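PDB 2PSB: YerB protein from Bacillus subtilis, which is a putative membrane lipoprotein of unknown molecular function that interacts with PcrA, an interaction not essential for viability or for repair of UV-induced lesions. Local coordinates for residues 198-210 / 222-234. Sequence-based numbering, arbitrary orientation.
Sequences EYNYDKKAEFYTR and TGKPVAMQNIFIV
Ile-231 touches two tyrosine rings at once, a worked example of how one branched side chain can join a hairpin to a neighbouring strand. Its CG2 lies over one face of the Tyr-199 ring, 4.0 Å from the centroid, while CG1 covers a face of the Tyr-208 ring. This split follows from chi1 of -45°, which puts CG1 anti to the carbonyl carbon and CG2 anti to the backbone N; the bend at chi2 carries CD1 to Tyr-199 CD2. The selenium of selenomethionine Met-228 meets the same tyrosine at its edge, SE to CD2 3.9 Å, a Met-aromatic contact. Beyond this apolar group, the backbone of Tyr-208 pairs with that of Met-228: Tyr-208 N to Met-228 O is nearly straight (3.0 Å, 173°), whereas the return bond from Met-228 N is weak. Farther along, Ala-227 CB sits over the centre of the Phe-207 ring, 3.6 Å from its centroid, and Ala-205 CB covers the opposite face. A water accepts from Arg-210 N and probably donates to Val-226 O, linking the backbones where they diverge. In the second shell, a G1 beta bulge sets Glu-206 and Phe-207 opposite Asp-202 in the hairpin, Phe-260 backs Ile-231 and Tyr-208, and Asn-296 hydrogen-bonds Tyr-199 OH. Were Tyr-199 an alanine, Ile-231 CG2 and the selenium would probably lose their aromatic partner, and Asn-296 the hydroxyl it bonds. With a single beta bridge between the segments, cohesion here probably rests largely on dispersion and CH-pi contacts as the chain passes from one sheet to strand 230-240.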
loop_
_atom_site.group_PDB
_atom_site.type_symbol
_atom_site.label_atom_id
_atom_site.label_comp_id
_atom_site.label_asym_id
_atom_site.label_seq_id
_atom_site.Cartn_x
_atom_site.Cartn_y
_atom_site.Cartn_z
ATOM N N GLU A 198 2.128 14.953 -0.361
ATOM C CA GLU A 198 3.332 15.519 -0.957
ATOM C C GLU A 198 4.525 14.621 -0.681
ATOM O O GLU A 198 4.632 14.023 0.389
ATOM C CB GLU A 198 3.605 16.918 -0.379
ATOM C CG GLU A 198 2.348 17.694 0.007
ATOM C CD GLU A 198 2.651 19.075 0.576
ATOM O OE1 GLU A 198 1.798 19.636 1.302
ATOM O OE2 GLU A 198 3.742 19.608 0.289
ATOM N N TYR A 199 5.416 14.518 -1.658
ATOM C CA TYR A 199 6.615 13.709 -1.501
ATOM C C TYR A 199 7.803 14.619 -1.780
ATOM O O TYR A 199 7.909 15.224 -2.848
ATOM C CB TYR A 199 6.603 12.504 -2.459
ATOM C CG TYR A 199 5.476 11.512 -2.189
ATOM C CD1 TYR A 199 4.251 11.617 -2.849
ATOM C CD2 TYR A 199 5.624 10.495 -1.243
ATOM C CE1 TYR A 199 3.204 10.734 -2.575
ATOM C CE2 TYR A 199 4.573 9.608 -0.962
ATOM C CZ TYR A 199 3.377 9.738 -1.629
ATOM O OH TYR A 199 2.338 8.888 -1.349
ATOM N N ASN A 200 8.691 14.722 -0.801
ATOM C CA ASN A 200 9.850 15.583 -0.933
ATOM C C ASN A 200 11.130 14.774 -0.881
ATOM O O ASN A 200 11.388 14.063 0.086
ATOM C CB ASN A 200 9.818 16.630 0.177
ATOM C CG ASN A 200 8.467 17.322 0.274
ATOM O OD1 ASN A 200 7.843 17.346 1.338
ATOM N ND2 ASN A 200 8.003 17.884 -0.840
ATOM N N TYR A 201 11.923 14.886 -1.940
ATOM C CA TYR A 201 13.180 14.169 -2.034
ATOM C C TYR A 201 14.254 14.815 -1.158
ATOM O O TYR A 201 14.354 16.040 -1.066
ATOM C CB TYR A 201 13.653 14.129 -3.486
ATOM C CG TYR A 201 14.810 13.184 -3.723
ATOM C CD1 TYR A 201 14.681 11.822 -3.451
ATOM C CD2 TYR A 201 16.038 13.646 -4.226
ATOM C CE1 TYR A 201 15.739 10.939 -3.668
ATOM C CE2 TYR A 201 17.104 12.762 -4.446
ATOM C CZ TYR A 201 16.944 11.411 -4.165
ATOM O OH TYR A 201 17.983 10.524 -4.356
ATOM N N ASP A 202 15.053 13.975 -0.514
ATOM C CA ASP A 202 16.122 14.448 0.345
ATOM C C ASP A 202 17.455 14.067 -0.292
ATOM O O ASP A 202 17.955 12.951 -0.094
ATOM C CB ASP A 202 16.006 13.811 1.728
ATOM C CG ASP A 202 16.924 14.457 2.741
ATOM O OD1 ASP A 202 16.420 15.214 3.591
ATOM O OD2 ASP A 202 18.150 14.222 2.682
ATOM N N LYS A 203 18.019 14.997 -1.065
ATOM C CA LYS A 203 19.294 14.777 -1.747
ATOM C C LYS A 203 20.297 14.117 -0.816
ATOM O O LYS A 203 20.930 13.119 -1.171
ATOM C CB LYS A 203 19.877 16.101 -2.245
ATOM C CG LYS A 203 19.113 16.766 -3.383
ATOM C CD LYS A 203 19.706 18.137 -3.717
ATOM C CE LYS A 203 19.424 19.169 -2.620
ATOM N NZ LYS A 203 20.058 18.871 -1.297
ATOM N N LYS A 204 20.441 14.685 0.379
ATOM C CA LYS A 204 21.367 14.150 1.368
ATOM C C LYS A 204 21.030 12.707 1.716
ATOM O O LYS A 204 21.806 11.796 1.432
ATOM C CB LYS A 204 21.344 15.008 2.638
ATOM C CG LYS A 204 22.201 16.260 2.572
ATOM C CD LYS A 204 21.816 17.153 1.404
ATOM C CE LYS A 204 22.715 18.376 1.327
ATOM N NZ LYS A 204 22.335 19.247 0.180
ATOM N N ALA A 205 19.865 12.515 2.329
ATOM C CA ALA A 205 19.395 11.194 2.738
ATOM C C ALA A 205 19.256 10.233 1.558
ATOM O O ALA A 205 19.406 9.026 1.719
ATOM C CB ALA A 205 18.064 11.322 3.462
ATOM N N GLU A 206 18.971 10.776 0.380
ATOM C CA GLU A 206 18.820 9.974 -0.829
ATOM C C GLU A 206 17.492 9.219 -0.844
ATOM O O GLU A 206 17.389 8.117 -1.392
ATOM C CB GLU A 206 19.992 8.991 -0.963
ATOM C CG GLU A 206 21.362 9.667 -0.960
ATOM C CD GLU A 206 22.492 8.721 -1.319
ATOM O OE1 GLU A 206 22.438 8.129 -2.419
ATOM O OE2 GLU A 206 23.431 8.573 -0.505
ATOM N N PHE A 207 16.478 9.817 -0.225
ATOM C CA PHE A 207 15.155 9.227 -0.188
ATOM C C PHE A 207 14.087 10.298 -0.127
ATOM O O PHE A 207 14.385 11.492 -0.021
ATOM C CB PHE A 207 15.001 8.247 0.992
ATOM C CG PHE A 207 15.162 8.868 2.360
ATOM C CD1 PHE A 207 14.389 9.954 2.756
ATOM C CD2 PHE A 207 16.052 8.315 3.279
ATOM C CE1 PHE A 207 14.492 10.478 4.039
ATOM C CE2 PHE A 207 16.166 8.830 4.567
ATOM C CZ PHE A 207 15.384 9.916 4.951
ATOM N N TYR A 208 12.835 9.858 -0.206
ATOM C CA TYR A 208 11.693 10.755 -0.167
ATOM C C TYR A 208 10.993 10.753 1.178
ATOM O O TYR A 208 11.020 9.767 1.917
ATOM C CB TYR A 208 10.663 10.374 -1.224
ATOM C CG TYR A 208 11.126 10.535 -2.645
ATOM C CD1 TYR A 208 11.990 9.613 -3.228
ATOM C CD2 TYR A 208 10.671 11.596 -3.420
ATOM C CE1 TYR A 208 12.385 9.743 -4.559
ATOM C CE2 TYR A 208 11.059 11.737 -4.747
ATOM C CZ TYR A 208 11.913 10.808 -5.312
ATOM O OH TYR A 208 12.278 10.947 -6.630
ATOM N N THR A 209 10.424 11.876 1.500
ATOM C CA THR A 209 9.606 12.080 2.688
ATOM C C THR A 209 8.142 12.300 2.319
ATOM O O THR A 209 7.921 12.769 1.148
ATOM C CB THR A 209 10.130 13.274 3.507
ATOM O OG1 THR A 209 11.540 13.133 3.714
ATOM C CG2 THR A 209 9.564 13.243 4.919
ATOM N N ARG A 210 7.250 11.930 3.135
ATOM C CA ARG A 210 5.841 12.085 2.825
ATOM C C ARG A 210 5.121 12.904 3.880
ATOM O O ARG A 210 5.536 12.959 5.038
ATOM C CB ARG A 210 5.182 10.704 2.703
ATOM C CG ARG A 210 3.725 10.728 2.272
ATOM C CD ARG A 210 3.181 9.308 2.158
ATOM N NE ARG A 210 1.811 9.268 1.655
ATOM C CZ ARG A 210 0.731 9.597 2.349
ATOM N NH1 ARG A 210 0.831 10.002 3.611
ATOM N NH2 ARG A 210 -0.460 9.515 1.772
ATOM N N THR A 222 7.487 4.343 15.757
ATOM C CA THR A 222 8.856 4.838 15.852
ATOM C C THR A 222 8.899 6.337 16.140
ATOM O O THR A 222 9.914 6.862 16.600
ATOM C CB THR A 222 9.630 4.627 14.546
ATOM O OG1 THR A 222 8.955 5.304 13.473
ATOM C CG2 THR A 222 9.758 3.156 14.232
ATOM N N GLY A 223 7.796 7.025 15.867
ATOM C CA GLY A 223 7.775 8.462 16.059
ATOM C C GLY A 223 8.678 9.086 15.003
ATOM O O GLY A 223 8.943 10.284 15.033
ATOM N N LYS A 224 9.146 8.265 14.060
ATOM C CA LYS A 224 10.030 8.731 12.994
ATOM C C LYS A 224 9.331 8.770 11.638
ATOM O O LYS A 224 8.457 7.958 11.359
ATOM C CB LYS A 224 11.261 7.829 12.898
ATOM C CG LYS A 224 12.090 7.732 14.170
ATOM C CD LYS A 224 13.234 6.748 13.963
ATOM C CE LYS A 224 14.121 6.607 15.193
ATOM N NZ LYS A 224 15.292 5.722 14.911
ATOM N N PRO A 225 9.713 9.724 10.775
ATOM C CA PRO A 225 9.087 9.823 9.453
ATOM C C PRO A 225 9.363 8.583 8.610
ATOM O O PRO A 225 10.412 7.956 8.739
ATOM C CB PRO A 225 9.722 11.081 8.858
ATOM C CG PRO A 225 10.038 11.912 10.062
ATOM C CD PRO A 225 10.599 10.875 11.020
ATOM N N VAL A 226 8.417 8.216 7.755
ATOM C CA VAL A 226 8.622 7.054 6.896
ATOM C C VAL A 226 9.449 7.521 5.701
ATOM O O VAL A 226 9.434 8.703 5.348
ATOM C CB VAL A 226 7.266 6.455 6.404
ATOM C CG1 VAL A 226 7.519 5.189 5.571
ATOM C CG2 VAL A 226 6.379 6.112 7.600
ATOM N N ALA A 227 10.193 6.604 5.096
ATOM C CA ALA A 227 11.012 6.954 3.946
ATOM C C ALA A 227 10.931 5.879 2.873
ATOM O O ALA A 227 10.960 4.686 3.167
ATOM C CB ALA A 227 12.470 7.169 4.379
HETATM N N MSE A 228 10.802 6.307 1.626
HETATM C CA MSE A 228 10.730 5.366 0.524
HETATM C C MSE A 228 11.671 5.834 -0.589
HETATM O O MSE A 228 12.133 6.981 -0.580
HETATM C CB MSE A 228 9.283 5.218 0.032
HETATM C CG MSE A 228 8.648 6.434 -0.629
HETATM SE SE MSE A 228 7.798 7.786 0.499
HETATM C CE MSE A 228 7.418 6.782 2.112
ATOM N N GLN A 229 11.984 4.940 -1.520
ATOM C CA GLN A 229 12.899 5.271 -2.601
ATOM C C GLN A 229 12.261 5.345 -3.980
ATOM O O GLN A 229 12.948 5.610 -4.956
ATOM C CB GLN A 229 14.061 4.274 -2.618
ATOM C CG GLN A 229 15.107 4.511 -1.531
ATOM C CD GLN A 229 14.636 4.114 -0.139
ATOM O OE1 GLN A 229 15.219 4.536 0.866
ATOM N NE2 GLN A 229 13.587 3.306 -0.068
ATOM N N ASN A 230 10.953 5.105 -4.052
ATOM C CA ASN A 230 10.220 5.167 -5.318
ATOM C C ASN A 230 8.796 5.682 -5.121
ATOM O O ASN A 230 8.095 5.252 -4.202
ATOM C CB ASN A 230 10.122 3.781 -5.999
ATOM C CG ASN A 230 11.448 3.026 -6.024
ATOM O OD1 ASN A 230 11.874 2.469 -5.019
ATOM N ND2 ASN A 230 12.096 3.005 -7.178
ATOM N N ILE A 231 8.378 6.618 -5.968
ATOM C CA ILE A 231 7.021 7.133 -5.916
ATOM C C ILE A 231 6.460 6.779 -7.298
ATOM O O ILE A 231 6.950 7.255 -8.336
ATOM C CB ILE A 231 6.928 8.669 -5.732
ATOM C CG1 ILE A 231 7.888 9.171 -4.641
ATOM C CG2 ILE A 231 5.486 9.029 -5.386
ATOM C CD1 ILE A 231 7.675 8.593 -3.254
ATOM N N PHE A 232 5.430 5.945 -7.297
ATOM C CA PHE A 232 4.814 5.474 -8.513
ATOM C C PHE A 232 3.354 5.915 -8.580
ATOM O O PHE A 232 2.491 5.338 -7.905
ATOM C CB PHE A 232 4.927 3.950 -8.543
ATOM C CG PHE A 232 4.467 3.323 -9.824
ATOM C CD1 PHE A 232 4.355 4.073 -10.995
ATOM C CD2 PHE A 232 4.190 1.958 -9.874
ATOM C CE1 PHE A 232 3.974 3.472 -12.185
ATOM C CE2 PHE A 232 3.809 1.350 -11.065
ATOM C CZ PHE A 232 3.703 2.112 -12.225
ATOM N N ILE A 233 3.087 6.937 -9.389
ATOM C CA ILE A 233 1.737 7.465 -9.535
ATOM C C ILE A 233 1.086 6.760 -10.705
ATOM O O ILE A 233 1.566 6.843 -11.829
ATOM C CB ILE A 233 1.773 9.010 -9.758
ATOM C CG1 ILE A 233 2.489 9.663 -8.571
ATOM C CG2 ILE A 233 0.348 9.575 -9.912
ATOM C CD1 ILE A 233 2.754 11.141 -8.723
ATOM N N VAL A 234 -0.003 6.048 -10.424
ATOM C CA VAL A 234 -0.716 5.288 -11.440
ATOM C C VAL A 234 -2.114 5.827 -11.755
ATOM O O VAL A 234 -2.902 6.090 -10.851
ATOM C CB VAL A 234 -0.799 3.802 -11.000
ATOM C CG1 VAL A 234 -1.749 3.021 -11.883
ATOM C CG2 VAL A 234 0.593 3.178 -11.062
HETATM O O HOH W 1 7.960 10.890 5.885
#